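Local atomic coordinates of L-talarate/galactarate dehydratase (PDB entry 2PP0), a protein that dehydrates L-talarate and galactarate to 5-keto-4-deoxy-D-glucarate with the help of magnesium, and also epimerises L-talarate to galactarate. Residues 87-92 with 129-134; 242-247 with 269-274. All coordinates share one frame; numbering follows the deposited sequence.

In the fold
The two contacts lie on opposite sides of the chain's centre, their own centres 38 Å apart and their nearest atoms about 21 Å apart. Contact 1 joins two helices of the N-terminal domain of this enolase-superfamily enzyme; contact 2 belongs to the C-terminal barrel domain and comes later in the chain. Contact 1 comes close to the active site: the side chain of Gln130 is about 7 Å from that of Asp301, thought to raise the basicity of the active-site histidine, His328, and about 9 Å from that of the substrate-binding Lys82. In contact 2 the side chain of Thr272 lies about 10 Å from that of Glu252, a magnesium ligand.

Contact 1: 87-92 with 129-134; sequences QGIYAH and VQAISP
In the N-terminal domain that accompanies the barrel in mandelate racemase relatives, Ile89 of helix 86-96 packs on Gln130 and Ala131 of helix 127-146. The axes of segments 87-92 and 129-134 approach to 8.2 Å and cross at -67°, and the nearest alpha carbons, those of Ile89 and Ala131, are 4.7 Å apart. The two branches of Ile89 divide the work. Ile89 CG2, set anti to the backbone N, lies 3.3 Å from Gln130 O, while Ile89 CD1 at the end of the extended CG1 branch comes within 3.5 Å of Gln130 OE1. Pro134, having no N-H, cannot close the helical turn on Gln130 O; the helix kinks there, and that carbonyl oxygen bonds instead to Ser79 OG of strand 74-81. Ile89 also touches Ser79 and Ser81, and Tyr90 touches strands 28-40 and 388-395, so the helix crossing sits on the antiparallel sheet of the domain. Ala131 CB faces the other helix, 3.4 Å from Ile89 O and 4.2 Å from Ile89 CG2. His92, one turn on, meets the same methyl with the edge of its ring, CD2 lying 3.8 Å from Ala131 CB. Gln130 NE2 and Ser133 OG bond to the carbonyl oxygens of Arg304 and Pro303.

Contact 2: 242-247 with 269-274; sequences KMEQFN and ALDTPI
Glu244 and Thr272 make the direct link, and just before Glu244 a water bridges the same threonine, donating to Met243 O and, at 2.8 Å, to Thr272 OG1. The Glu244 chain bends at chi2 (-113°), carrying the carboxylate to the loop 270-273. Glu244 OE2 accepts from Thr272 OG1 (2.8 Å) with its anti lone pair; Thr272 N reaches Glu244 OE2 at 3.0 Å, nearly along the C-O axis, and Asp271 N adds a weak bond to it at 3.2 Å. Thr272 thus grips one oxygen with backbone and side chain together. Leu270 CD2 lies 4.1 Å from Glu244 CD, its side chain crossing that of Glu244 at a slant. The Asp271 carboxylate is turned 69° from that of Glu244, and the donors at OE2 probably offset the like charge nearby. Gln245 then folds back on its own turn, its NE2 bonding Lys242 O at 2.7 Å, and lays CG over the Phe246 ring, which packs on Leu210 and Thr211 of helix 203-217. The arrangement joins the segment following Met243 of helix 233-243 to the loop between helix 260-269 and strand 274-276, an alpha-to-beta loop of the enolase-type beta/alpha barrel, on the face away from the active site.

Contact 1: 87-92 with 129-134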
loop_
_atom_site.group_PDB
_atom_site.type_symbol
_atom_site.label_atom_id
_atom_site.label_comp_id
_atom_site.label_asym_id
_atom_site.label_seq_id
_atom_site.Cartn_x
_atom_site.Cartn_y
_atom_site.Cartn_z
ATOM N N GLN B 87 -7.446 6.779 -29.171
ATOM C CA GLN B 87 -8.187 8.020 -29.390
ATOM C C GLN B 87 -9.156 8.264 -28.240
ATOM O O GLN B 87 -9.399 9.408 -27.849
ATOM C CB GLN B 87 -8.977 7.959 -30.711
ATOM C CG GLN B 87 -8.134 7.861 -31.977
ATOM C CD GLN B 87 -7.308 9.109 -32.248
ATOM O OE1 GLN B 87 -7.580 10.181 -31.706
ATOM N NE2 GLN B 87 -6.303 8.974 -33.106
ATOM N N GLY B 88 -9.713 7.186 -27.698
ATOM C CA GLY B 88 -10.661 7.319 -26.605
ATOM C C GLY B 88 -9.981 7.625 -25.282
ATOM O O GLY B 88 -10.471 8.427 -24.489
ATOM N N ILE B 89 -8.855 6.971 -25.032
ATOM C CA ILE B 89 -8.106 7.211 -23.803
ATOM C C ILE B 89 -7.716 8.694 -23.752
ATOM O O ILE B 89 -7.971 9.379 -22.759
ATOM C CB ILE B 89 -6.838 6.340 -23.756
ATOM C CG1 ILE B 89 -7.229 4.866 -23.666
ATOM C CG2 ILE B 89 -5.979 6.721 -22.544
ATOM C CD1 ILE B 89 -6.063 3.921 -23.790
ATOM N N TYR B 90 -7.113 9.189 -24.831
ATOM C CA TYR B 90 -6.709 10.597 -24.891
ATOM C C TYR B 90 -7.904 11.543 -24.768
ATOM O O TYR B 90 -7.852 12.534 -24.037
ATOM C CB TYR B 90 -5.988 10.896 -26.203
ATOM C CG TYR B 90 -5.700 12.370 -26.406
ATOM C CD1 TYR B 90 -4.625 12.991 -25.763
ATOM C CD2 TYR B 90 -6.515 13.151 -27.228
ATOM C CE1 TYR B 90 -4.368 14.350 -25.938
ATOM C CE2 TYR B 90 -6.266 14.517 -27.408
ATOM C CZ TYR B 90 -5.191 15.107 -26.761
ATOM O OH TYR B 90 -4.933 16.449 -26.942
ATOM N N ALA B 91 -8.980 11.241 -25.491
ATOM C CA ALA B 91 -10.169 12.092 -25.454
ATOM C C ALA B 91 -10.746 12.238 -24.050
ATOM O O ALA B 91 -11.133 13.336 -23.640
ATOM C CB ALA B 91 -11.244 11.546 -26.418
ATOM N N HIS B 92 -10.814 11.139 -23.304
ATOM C CA HIS B 92 -11.358 11.204 -21.948
ATOM C C HIS B 92 -10.388 11.919 -21.002
ATOM O O HIS B 92 -10.803 12.713 -20.166
ATOM C CB HIS B 92 -11.646 9.800 -21.414
ATOM C CG HIS B 92 -12.402 9.800 -20.120
ATOM N ND1 HIS B 92 -13.668 10.330 -20.001
ATOM C CD2 HIS B 92 -12.057 9.369 -18.883
ATOM C CE1 HIS B 92 -14.070 10.230 -18.746
ATOM N NE2 HIS B 92 -13.112 9.650 -18.047
ATOM N N VAL B 129 -10.398 4.298 -16.943
ATOM C CA VAL B 129 -9.340 4.279 -15.926
ATOM C C VAL B 129 -7.981 4.295 -16.617
ATOM O O VAL B 129 -6.969 4.687 -16.029
ATOM C CB VAL B 129 -9.445 3.059 -14.953
ATOM C CG1 VAL B 129 -10.802 3.069 -14.267
ATOM C CG2 VAL B 129 -9.210 1.749 -15.677
ATOM N N GLN B 130 -7.964 3.888 -17.881
ATOM C CA GLN B 130 -6.726 3.899 -18.642
ATOM C C GLN B 130 -6.401 5.338 -19.054
ATOM O O GLN B 130 -5.287 5.634 -19.480
ATOM C CB GLN B 130 -6.840 2.994 -19.867
ATOM C CG GLN B 130 -6.709 1.515 -19.535
ATOM C CD GLN B 130 -6.842 0.639 -20.763
ATOM O OE1 GLN B 130 -6.623 1.093 -21.885
ATOM N NE2 GLN B 130 -7.186 -0.631 -20.554
ATOM N N ALA B 131 -7.389 6.221 -18.916
ATOM C CA ALA B 131 -7.219 7.636 -19.226
ATOM C C ALA B 131 -6.697 8.317 -17.955
ATOM O O ALA B 131 -6.093 9.388 -18.015
ATOM C CB ALA B 131 -8.544 8.255 -19.640
ATOM N N ILE B 132 -6.954 7.690 -16.808
ATOM C CA ILE B 132 -6.474 8.208 -15.524
ATOM C C ILE B 132 -5.024 7.735 -15.341
ATOM O O ILE B 132 -4.197 8.438 -14.757
ATOM C CB ILE B 132 -7.357 7.690 -14.343
ATOM C CG1 ILE B 132 -8.765 8.282 -14.450
ATOM C CG2 ILE B 132 -6.738 8.073 -12.995
ATOM C CD1 ILE B 132 -9.716 7.825 -13.353
ATOM N N SER B 133 -4.721 6.551 -15.867
ATOM C CA SER B 133 -3.385 5.956 -15.775
ATOM C C SER B 133 -2.193 6.905 -15.971
ATOM O O SER B 133 -1.289 6.954 -15.128
ATOM C CB SER B 133 -3.254 4.797 -16.764
ATOM O OG SER B 133 -3.951 3.655 -16.304
ATOM N N PRO B 134 -2.163 7.657 -17.086
ATOM C CA PRO B 134 -1.038 8.581 -17.314
ATOM C C PRO B 134 -0.888 9.568 -16.160
ATOM O O PRO B 134 0.220 9.858 -15.702
ATOM C CB PRO B 134 -1.428 9.298 -18.609
ATOM C CG PRO B 134 -2.348 8.310 -19.301
ATOM C CD PRO B 134 -3.164 7.765 -18.165
#

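Contact 2: 242-247 with 269-274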
loop_
_atom_site.group_PDB
_atom_site.type_symbol
_atom_site.label_atom_id
_atom_site.label_comp_id
_atom_site.label_asym_id
_atom_site.label_seq_id
_atom_site.Cartn_x
_atom_site.Cartn_y
_atom_site.Cartn_z
ATOM N N LYS B 242 1.927 -32.076 -23.272
ATOM C CA LYS B 242 3.020 -32.224 -24.223
ATOM C C LYS B 242 4.189 -31.278 -23.957
ATOM O O LYS B 242 5.332 -31.584 -24.300
ATOM C CB LYS B 242 2.489 -31.993 -25.641
ATOM C CG LYS B 242 3.484 -32.296 -26.751
ATOM C CD LYS B 242 3.729 -33.792 -26.876
ATOM C CE LYS B 242 4.780 -34.096 -27.938
ATOM N NZ LYS B 242 4.443 -33.470 -29.247
ATOM N N MET B 243 3.908 -30.131 -23.346
ATOM C CA MET B 243 4.955 -29.152 -23.063
ATOM C C MET B 243 5.637 -29.321 -21.713
ATOM O O MET B 243 6.623 -28.641 -21.432
ATOM C CB MET B 243 4.387 -27.732 -23.162
ATOM C CG MET B 243 4.035 -27.300 -24.571
ATOM S SD MET B 243 3.356 -25.639 -24.642
ATOM C CE MET B 243 3.446 -25.333 -26.326
ATOM N N GLU B 244 5.126 -30.218 -20.875
ATOM C CA GLU B 244 5.718 -30.425 -19.550
ATOM C C GLU B 244 7.183 -30.850 -19.623
ATOM O O GLU B 244 7.939 -30.669 -18.670
ATOM C CB GLU B 244 4.913 -31.470 -18.762
ATOM C CG GLU B 244 3.531 -30.983 -18.335
ATOM C CD GLU B 244 3.396 -30.820 -16.828
ATOM O OE1 GLU B 244 3.009 -31.797 -16.153
ATOM O OE2 GLU B 244 3.684 -29.717 -16.315
ATOM N N GLN B 245 7.580 -31.399 -20.765
ATOM C CA GLN B 245 8.949 -31.863 -20.964
ATOM C C GLN B 245 9.955 -30.730 -21.169
ATOM O O GLN B 245 11.151 -30.909 -20.929
ATOM C CB GLN B 245 9.001 -32.814 -22.161
ATOM C CG GLN B 245 8.574 -32.180 -23.475
ATOM C CD GLN B 245 8.402 -33.200 -24.589
ATOM O OE1 GLN B 245 9.339 -33.916 -24.944
ATOM N NE2 GLN B 245 7.196 -33.270 -25.145
ATOM N N PHE B 246 9.475 -29.571 -21.610
ATOM C CA PHE B 246 10.354 -28.431 -21.852
ATOM C C PHE B 246 10.724 -27.661 -20.578
ATOM O O PHE B 246 11.538 -26.736 -20.621
ATOM C CB PHE B 246 9.708 -27.486 -22.870
ATOM C CG PHE B 246 9.431 -28.129 -24.207
ATOM C CD1 PHE B 246 10.477 -28.555 -25.023
ATOM C CD2 PHE B 246 8.122 -28.313 -24.649
ATOM C CE1 PHE B 246 10.225 -29.155 -26.258
ATOM C CE2 PHE B 246 7.856 -28.910 -25.882
ATOM C CZ PHE B 246 8.908 -29.333 -26.691
ATOM N N ASN B 247 10.133 -28.047 -19.450
ATOM C CA ASN B 247 10.403 -27.401 -18.164
ATOM C C ASN B 247 10.246 -25.882 -18.219
ATOM O O ASN B 247 11.026 -25.141 -17.620
ATOM C CB ASN B 247 11.816 -27.753 -17.689
ATOM C CG ASN B 247 11.971 -29.227 -17.350
ATOM O OD1 ASN B 247 13.089 -29.738 -17.254
ATOM N ND2 ASN B 247 10.848 -29.915 -17.157
ATOM N N ALA B 269 -4.122 -28.892 -12.766
ATOM C CA ALA B 269 -3.777 -30.124 -13.471
ATOM C C ALA B 269 -2.321 -30.224 -13.908
ATOM O O ALA B 269 -1.772 -31.321 -14.017
ATOM C CB ALA B 269 -4.686 -30.294 -14.687
ATOM N N LEU B 270 -1.690 -29.085 -14.159
ATOM C CA LEU B 270 -0.306 -29.103 -14.606
ATOM C C LEU B 270 0.683 -28.675 -13.531
ATOM O O LEU B 270 0.341 -27.929 -12.607
ATOM C CB LEU B 270 -0.149 -28.202 -15.836
ATOM C CG LEU B 270 -0.985 -28.571 -17.064
ATOM C CD1 LEU B 270 -0.964 -27.424 -18.061
ATOM C CD2 LEU B 270 -0.442 -29.847 -17.695
ATOM N N ASP B 271 1.909 -29.174 -13.654
ATOM C CA ASP B 271 2.984 -28.834 -12.731
ATOM C C ASP B 271 3.591 -27.530 -13.226
ATOM O O ASP B 271 4.045 -26.702 -12.436
ATOM C CB ASP B 271 4.045 -29.937 -12.714
ATOM C CG ASP B 271 3.686 -31.076 -11.774
ATOM O OD1 ASP B 271 2.594 -31.026 -11.169
ATOM O OD2 ASP B 271 4.497 -32.018 -11.635
ATOM N N THR B 272 3.594 -27.354 -14.547
ATOM C CA THR B 272 4.117 -26.135 -15.147
ATOM C C THR B 272 3.234 -24.981 -14.703
ATOM O O THR B 272 2.009 -25.099 -14.681
ATOM C CB THR B 272 4.074 -26.186 -16.685
ATOM O OG1 THR B 272 4.870 -27.279 -17.152
ATOM C CG2 THR B 272 4.605 -24.885 -17.273
ATOM N N PRO B 273 3.845 -23.853 -14.326
ATOM C CA PRO B 273 3.060 -22.697 -13.889
ATOM C C PRO B 273 2.205 -22.125 -15.015
ATOM O O PRO B 273 2.579 -22.188 -16.188
ATOM C CB PRO B 273 4.133 -21.712 -13.428
ATOM C CG PRO B 273 5.216 -22.625 -12.911
ATOM C CD PRO B 273 5.271 -23.676 -13.995
ATOM N N ILE B 274 1.049 -21.579 -14.651
ATOM C CA ILE B 274 0.146 -20.961 -15.624
ATOM C C ILE B 274 0.187 -19.466 -15.339
ATOM O O ILE B 274 0.187 -19.061 -14.179
ATOM C CB ILE B 274 -1.312 -21.471 -15.454
ATOM C CG1 ILE B 274 -1.383 -22.961 -15.800
ATOM C CG2 ILE B 274 -2.264 -20.670 -16.355
ATOM C CD1 ILE B 274 -0.949 -23.281 -17.219
HETATM O O HOH W 1 6.851 -27.142 -19.067
#